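Local coordinates for conserved hypothetical protein NMB0706 (Neisseria meningitidis, PDB 1RV9) that is of unknown function but belongs to the YfiH/DUF152 family of alpha-beta proteins, named after multi-copper polyphenol oxidoreductase laccases, at residues F123-G128 with M153-V158; A182-T185 with A190-A193. All coordinates share one frame; numbering follows the deposited sequence.

Contact 1 (F123-G128 with M153-V158)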
ATOM      1  N   PHE A 123       7.379   2.570  -4.430  1.00  6.42           N
ATOM      2  CA  PHE A 123       8.232   3.556  -5.102  1.00  6.66           C
ATOM      3  C   PHE A 123       9.596   2.980  -5.457  1.00  7.54           C
ATOM      4  O   PHE A 123      10.106   2.097  -4.773  1.00  6.86           O
ATOM      5  CB  PHE A 123       8.522   4.748  -4.181  1.00  7.56           C
ATOM      6  CG  PHE A 123       7.317   5.542  -3.772  1.00  8.14           C
ATOM      7  CD1 PHE A 123       6.974   6.709  -4.449  1.00 10.80           C
ATOM      8  CD2 PHE A 123       6.574   5.173  -2.654  1.00  8.74           C
ATOM      9  CE1 PHE A 123       5.911   7.502  -4.012  1.00 10.42           C
ATOM     10  CE2 PHE A 123       5.511   5.958  -2.212  1.00 10.52           C
ATOM     11  CZ  PHE A 123       5.180   7.126  -2.892  1.00 10.34           C
ATOM     12  N   CYS A 124      10.194   3.509  -6.519  1.00  7.21           N
ATOM     13  CA  CYS A 124      11.547   3.119  -6.905  1.00  7.62           C
ATOM     14  C   CYS A 124      12.037   4.192  -7.864  1.00  8.83           C
ATOM     15  O   CYS A 124      11.244   5.009  -8.329  1.00  9.35           O
ATOM     16  CB  CYS A 124      11.578   1.742  -7.584  1.00  8.11           C
ATOM     17  SG  CYS A 124      11.133   1.693  -9.344  1.00  8.08           S
ATOM     18  N   ASP A 125      13.338   4.217  -8.125  1.00  9.79           N
ATOM     19  CA  ASP A 125      13.879   5.181  -9.078  1.00 10.44           C
ATOM     20  C   ASP A 125      14.254   4.414 -10.345  1.00 11.35           C
ATOM     21  O   ASP A 125      14.417   3.191 -10.314  1.00 10.80           O
ATOM     22  CB  ASP A 125      15.079   5.938  -8.479  1.00 11.17           C
ATOM     23  CG  ASP A 125      16.239   5.038  -8.117  1.00 13.46           C
ATOM     24  OD1 ASP A 125      16.006   3.872  -7.740  1.00 10.37           O
ATOM     25  OD2 ASP A 125      17.396   5.511  -8.190  1.00 14.95           O
ATOM     26  N   ARG A 126      14.360   5.127 -11.460  1.00 10.80           N
ATOM     27  CA  ARG A 126      14.673   4.508 -12.749  1.00 12.23           C
ATOM     28  C   ARG A 126      15.960   3.691 -12.756  1.00 12.21           C
ATOM     29  O   ARG A 126      16.041   2.662 -13.433  1.00 12.19           O
ATOM     30  CB  ARG A 126      14.751   5.586 -13.837  1.00 13.64           C
ATOM     31  CG  ARG A 126      13.481   6.413 -13.994  1.00 17.82           C
ATOM     32  CD  ARG A 126      12.408   5.710 -14.824  1.00 22.28           C
ATOM     33  NE  ARG A 126      11.159   6.472 -14.818  1.00 25.03           N
ATOM     34  CZ  ARG A 126      10.107   6.213 -15.592  1.00 25.73           C
ATOM     35  NH1 ARG A 126      10.138   5.205 -16.456  1.00 25.74           N
ATOM     36  NH2 ARG A 126       9.016   6.962 -15.498  1.00 26.89           N
ATOM     37  N   ALA A 127      16.961   4.144 -12.007  1.00 11.41           N
ATOM     38  CA  ALA A 127      18.253   3.462 -11.951  1.00 11.69           C
ATOM     39  C   ALA A 127      18.297   2.278 -10.992  1.00 11.20           C
ATOM     40  O   ALA A 127      19.261   1.515 -10.985  1.00 11.31           O
ATOM     41  CB  ALA A 127      19.348   4.460 -11.591  1.00 14.25           C
ATOM     42  N   GLY A 128      17.258   2.131 -10.174  1.00 10.66           N
ATOM     43  CA  GLY A 128      17.214   1.023  -9.238  1.00 10.93           C
ATOM     44  C   GLY A 128      18.203   1.121  -8.092  1.00 11.30           C
ATOM     45  O   GLY A 128      19.003   0.206  -7.874  1.00 12.02           O
ATOM     46  N   MET A 153      13.446   8.941   0.566  1.00 11.87           N
ATOM     47  CA  MET A 153      14.170   8.183  -0.451  1.00 12.40           C
ATOM     48  C   MET A 153      15.425   8.891  -0.944  1.00 14.58           C
ATOM     49  O   MET A 153      16.366   8.251  -1.415  1.00 13.98           O
ATOM     50  CB  MET A 153      13.251   7.884  -1.633  1.00 12.29           C
ATOM     51  CG  MET A 153      12.142   6.908  -1.293  1.00 11.32           C
ATOM     52  SD  MET A 153      11.128   6.517  -2.718  1.00 11.83           S
ATOM     53  CE  MET A 153      12.220   5.400  -3.598  1.00 12.24           C
ATOM     54  N   LYS A 154      15.425  10.214  -0.844  1.00 16.68           N
ATOM     55  CA  LYS A 154      16.564  11.024  -1.259  1.00 17.65           C
ATOM     56  C   LYS A 154      17.006  10.849  -2.706  1.00 18.59           C
ATOM     57  O   LYS A 154      18.201  10.857  -3.005  1.00 20.40           O
ATOM     58  CB  LYS A 154      17.754  10.765  -0.341  1.00 17.78           C
ATOM     59  CG  LYS A 154      17.512  11.144   1.102  1.00 21.14           C
ATOM     60  CD  LYS A 154      18.810  11.077   1.885  1.00 24.64           C
ATOM     61  CE  LYS A 154      18.595  11.389   3.354  1.00 26.55           C
ATOM     62  NZ  LYS A 154      17.819  10.319   4.037  1.00 29.41           N
ATOM     63  N   VAL A 155      16.043  10.677  -3.600  1.00 18.26           N
ATOM     64  CA  VAL A 155      16.343  10.558  -5.017  1.00 18.71           C
ATOM     65  C   VAL A 155      15.463  11.588  -5.710  1.00 17.83           C
ATOM     66  O   VAL A 155      14.398  11.942  -5.205  1.00 17.66           O
ATOM     67  CB  VAL A 155      16.047   9.138  -5.563  1.00 20.27           C
ATOM     68  CG1 VAL A 155      17.157   8.183  -5.145  1.00 20.64           C
ATOM     69  CG2 VAL A 155      14.715   8.643  -5.043  1.00 20.47           C
ATOM     70  N   PRO A 156      15.902  12.101  -6.866  1.00 16.62           N
ATOM     71  CA  PRO A 156      15.120  13.103  -7.601  1.00 16.35           C
ATOM     72  C   PRO A 156      13.710  12.619  -7.915  1.00 16.44           C
ATOM     73  O   PRO A 156      13.533  11.560  -8.508  1.00 16.59           O
ATOM     74  CB  PRO A 156      15.941  13.316  -8.869  1.00 16.82           C
ATOM     75  CG  PRO A 156      17.342  13.050  -8.407  1.00 17.01           C
ATOM     76  CD  PRO A 156      17.167  11.813  -7.561  1.00 16.26           C
ATOM     77  N   PRO A 157      12.686  13.395  -7.530  1.00 16.00           N
ATOM     78  CA  PRO A 157      11.313  12.973  -7.810  1.00 15.32           C
ATOM     79  C   PRO A 157      11.067  12.616  -9.276  1.00 15.18           C
ATOM     80  O   PRO A 157      10.322  11.687  -9.574  1.00 14.39           O
ATOM     81  CB  PRO A 157      10.487  14.174  -7.359  1.00 16.81           C
ATOM     82  CG  PRO A 157      11.278  14.683  -6.193  1.00 16.67           C
ATOM     83  CD  PRO A 157      12.701  14.624  -6.716  1.00 16.75           C
ATOM     84  N   VAL A 158      11.698  13.345 -10.192  1.00 15.14           N
ATOM     85  CA  VAL A 158      11.502  13.085 -11.611  1.00 15.27           C
ATOM     86  C   VAL A 158      12.023  11.702 -12.004  1.00 15.81           C
ATOM     87  O   VAL A 158      11.572  11.114 -12.991  1.00 16.30           O
ATOM     88  CB  VAL A 158      12.188  14.175 -12.482  1.00 16.36           C
ATOM     89  CG1 VAL A 158      13.684  13.937 -12.550  1.00 17.20           C
ATOM     90  CG2 VAL A 158      11.572  14.195 -13.865  1.00 17.32           C
TER
HETATM   91  O   HOH W   1      10.169   8.600 -13.451  1.00 19.01           O
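Met-153 lays its sulfur and its terminal methyl against Phe-123, the sulfur nearer: SD sits 3.5 Å from Phe-123 CB and 4.9 Å from the centroid of the phenyl ring, an oblique Met-aromatic contact 45° off the ring normal. The bend at the last torsion of Met-153 (chi3 76°) turns CE toward the strand backbone, 4.0 Å from Cys-124 N. An unbranched thioether suits this spot because SD can lie beside the ring while CE reaches the strand. Phe-123 lies near the end of strand 119-125, inside a mixed sheet, and Met-153 stands near the C-terminal end of helix 145-153, which packs on that sheet; Leu-146, Thr-149 and Ile-150 of the same helix also touch the Phe-123 side chain. Lys-154, with positive phi, then turns the chain out of the helix toward strand 160-164. Farther along, Val-155 CG1 approaches Asp-125 OD2 at 4.1 Å, a loose van der Waals touch of methyl on carboxylate oxygen. Both carboxylate oxygens have partners close by in the chain; OD1 accepts hydrogen bonds from the backbone N of Thr-129 and Ala-130. Beyond it, a water takes a hydrogen bond from Arg-126 NE (2.7 Å), in the guanidinium plane, and gives one to Val-158 O (2.9 Å).

Contact 2 (A182-T185 with A190-A193)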
ATOM      1  N   ALA A 182     -10.660  17.019   4.587  1.00 14.46           N
ATOM      2  CA  ALA A 182      -9.279  16.669   4.908  1.00 13.31           C
ATOM      3  C   ALA A 182      -8.380  16.800   3.686  1.00 12.42           C
ATOM      4  O   ALA A 182      -7.186  17.064   3.806  1.00 13.79           O
ATOM      5  CB  ALA A 182      -9.210  15.248   5.456  1.00 14.49           C
ATOM      6  N   PHE A 183      -8.962  16.611   2.509  1.00 12.07           N
ATOM      7  CA  PHE A 183      -8.222  16.708   1.257  1.00 13.09           C
ATOM      8  C   PHE A 183      -8.433  18.030   0.527  1.00 13.87           C
ATOM      9  O   PHE A 183      -7.478  18.734   0.203  1.00 14.65           O
ATOM     10  CB  PHE A 183      -8.642  15.580   0.310  1.00 12.54           C
ATOM     11  CG  PHE A 183      -8.101  14.230   0.679  1.00 11.11           C
ATOM     12  CD1 PHE A 183      -6.806  13.866   0.329  1.00 12.53           C
ATOM     13  CD2 PHE A 183      -8.897  13.310   1.353  1.00 11.45           C
ATOM     14  CE1 PHE A 183      -6.313  12.601   0.636  1.00 11.86           C
ATOM     15  CE2 PHE A 183      -8.414  12.042   1.666  1.00 10.68           C
ATOM     16  CZ  PHE A 183      -7.119  11.688   1.306  1.00 12.69           C
ATOM     17  N   CYS A 184      -9.698  18.358   0.279  1.00 15.34           N
ATOM     18  CA  CYS A 184     -10.058  19.547  -0.486  1.00 17.28           C
ATOM     19  C   CYS A 184      -9.904  20.932   0.126  1.00 18.92           C
ATOM     20  O   CYS A 184      -9.819  21.915  -0.610  1.00 20.53           O
ATOM     21  CB  CYS A 184     -11.479  19.380  -1.013  1.00 15.94           C
ATOM     22  SG  CYS A 184     -11.681  17.856  -1.939  1.00 16.14           S
ATOM     23  N   THR A 185      -9.881  21.038   1.449  1.00 19.41           N
ATOM     24  CA  THR A 185      -9.712  22.357   2.044  1.00 21.08           C
ATOM     25  C   THR A 185      -8.268  22.802   1.794  1.00 21.22           C
ATOM     26  O   THR A 185      -8.029  23.893   1.273  1.00 22.04           O
ATOM     27  CB  THR A 185     -10.040  22.348   3.554  1.00 21.72           C
ATOM     28  OG1 THR A 185     -11.442  22.109   3.730  1.00 23.16           O
ATOM     29  CG2 THR A 185      -9.689  23.685   4.190  1.00 22.32           C
ATOM     30  N   ALA A 190      -8.213  18.614  -5.304  1.00 14.41           N
ATOM     31  CA  ALA A 190      -8.574  17.260  -4.893  1.00 14.00           C
ATOM     32  C   ALA A 190     -10.069  16.992  -5.058  1.00 13.47           C
ATOM     33  O   ALA A 190     -10.509  15.842  -5.038  1.00 13.04           O
ATOM     34  CB  ALA A 190      -8.160  17.028  -3.446  1.00 14.05           C
ATOM     35  N   ALA A 191     -10.851  18.053  -5.223  1.00 13.61           N
ATOM     36  CA  ALA A 191     -12.292  17.901  -5.394  1.00 12.98           C
ATOM     37  C   ALA A 191     -12.608  17.083  -6.642  1.00 13.21           C
ATOM     38  O   ALA A 191     -13.669  16.468  -6.741  1.00 12.94           O
ATOM     39  CB  ALA A 191     -12.959  19.271  -5.480  1.00 13.19           C
ATOM     40  N   THR A 192     -11.683  17.075  -7.595  1.00 13.15           N
ATOM     41  CA  THR A 192     -11.882  16.323  -8.827  1.00 14.52           C
ATOM     42  C   THR A 192     -11.882  14.820  -8.566  1.00 13.17           C
ATOM     43  O   THR A 192     -12.330  14.039  -9.406  1.00 15.35           O
ATOM     44  CB  THR A 192     -10.782  16.640  -9.863  1.00 15.50           C
ATOM     45  OG1 THR A 192      -9.498  16.326  -9.309  1.00 17.69           O
ATOM     46  CG2 THR A 192     -10.821  18.114 -10.247  1.00 16.77           C
ATOM     47  N   ALA A 193     -11.380  14.423  -7.398  1.00 13.06           N
ATOM     48  CA  ALA A 193     -11.313  13.012  -7.029  1.00 11.94           C
ATOM     49  C   ALA A 193     -12.486  12.563  -6.156  1.00 12.75           C
ATOM     50  O   ALA A 193     -12.506  11.434  -5.664  1.00 12.77           O
ATOM     51  CB  ALA A 193      -9.987  12.723  -6.322  1.00 11.46           C
TER
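Cys-184 lays its sulfur against the peptide that joins Ala-190 to Ala-191, with SG 3.4 Å from Ala-191 N and 3.6 Å from Ala-190 C. The sulfur also reaches both methyl groups, 3.9 Å from Ala-190 CB and 4.0 Å from Ala-191 CB, so it lies against the linking peptide and touches the methyl of each residue. With SG anti to its own carbonyl carbon (chi1 -54°), the short side chain projects from the end of its helix toward the returning chain. Cysteine suits the place because it is compact and moderately apolar, and a single large atom can cover backbone and methyls together.

Ala-190 carries the other half of the packing. Its CB faces the helix and meets Phe-183 CB at 4.1 Å, so the methyl is shared by two consecutive helical residues. A side chain no larger than methyl suits an approach in which the alpha carbons of Cys-184 and Ala-190 are just 5.2 Å apart. Phe-183 touches Ala-190 through its beta carbon alone; its ring leads away, and the side chain packs on Leu-141 and Ala-142 of helix 138-143 and Leu-209 of helix 206-217. No hydrogen bond crosses between the two segments, and the contact is van der Waals packing of sulfur and methylene on methyls and a peptide. Within the returning segment, Ala-193 N bonds to Ala-190 O at 2.9 Å, as in a 3-10 turn, and the Thr-192 hydroxyl adds a side-chain bond to Glu-189 O. A short loop and this 3-10 turn thus fold back on the C-terminal end of helix 177-184 before strand 194-198.

In the fold
Contact 1 closes before contact 2 opens, so the two come in series along the chain. Their centres lie 27 Å apart, with nearest atoms about 13 Å apart, and they do not touch. Contact 1 belongs to the six-stranded mixed sheet, joining strand 119-125 to the end of helix 145-153. Contact 2 joins helix 177-184 to the 3-10 segment before strand 194-198, an edge strand of the small three-stranded antiparallel sheet. Helices 138-143 and 145-153, neighbours in sequence, serve the two sites separately: the first packs on Phe-183, the second on Phe-123. Both contacts are buried local packing within a single family region, each lying where the chain passes from a helix to a strand.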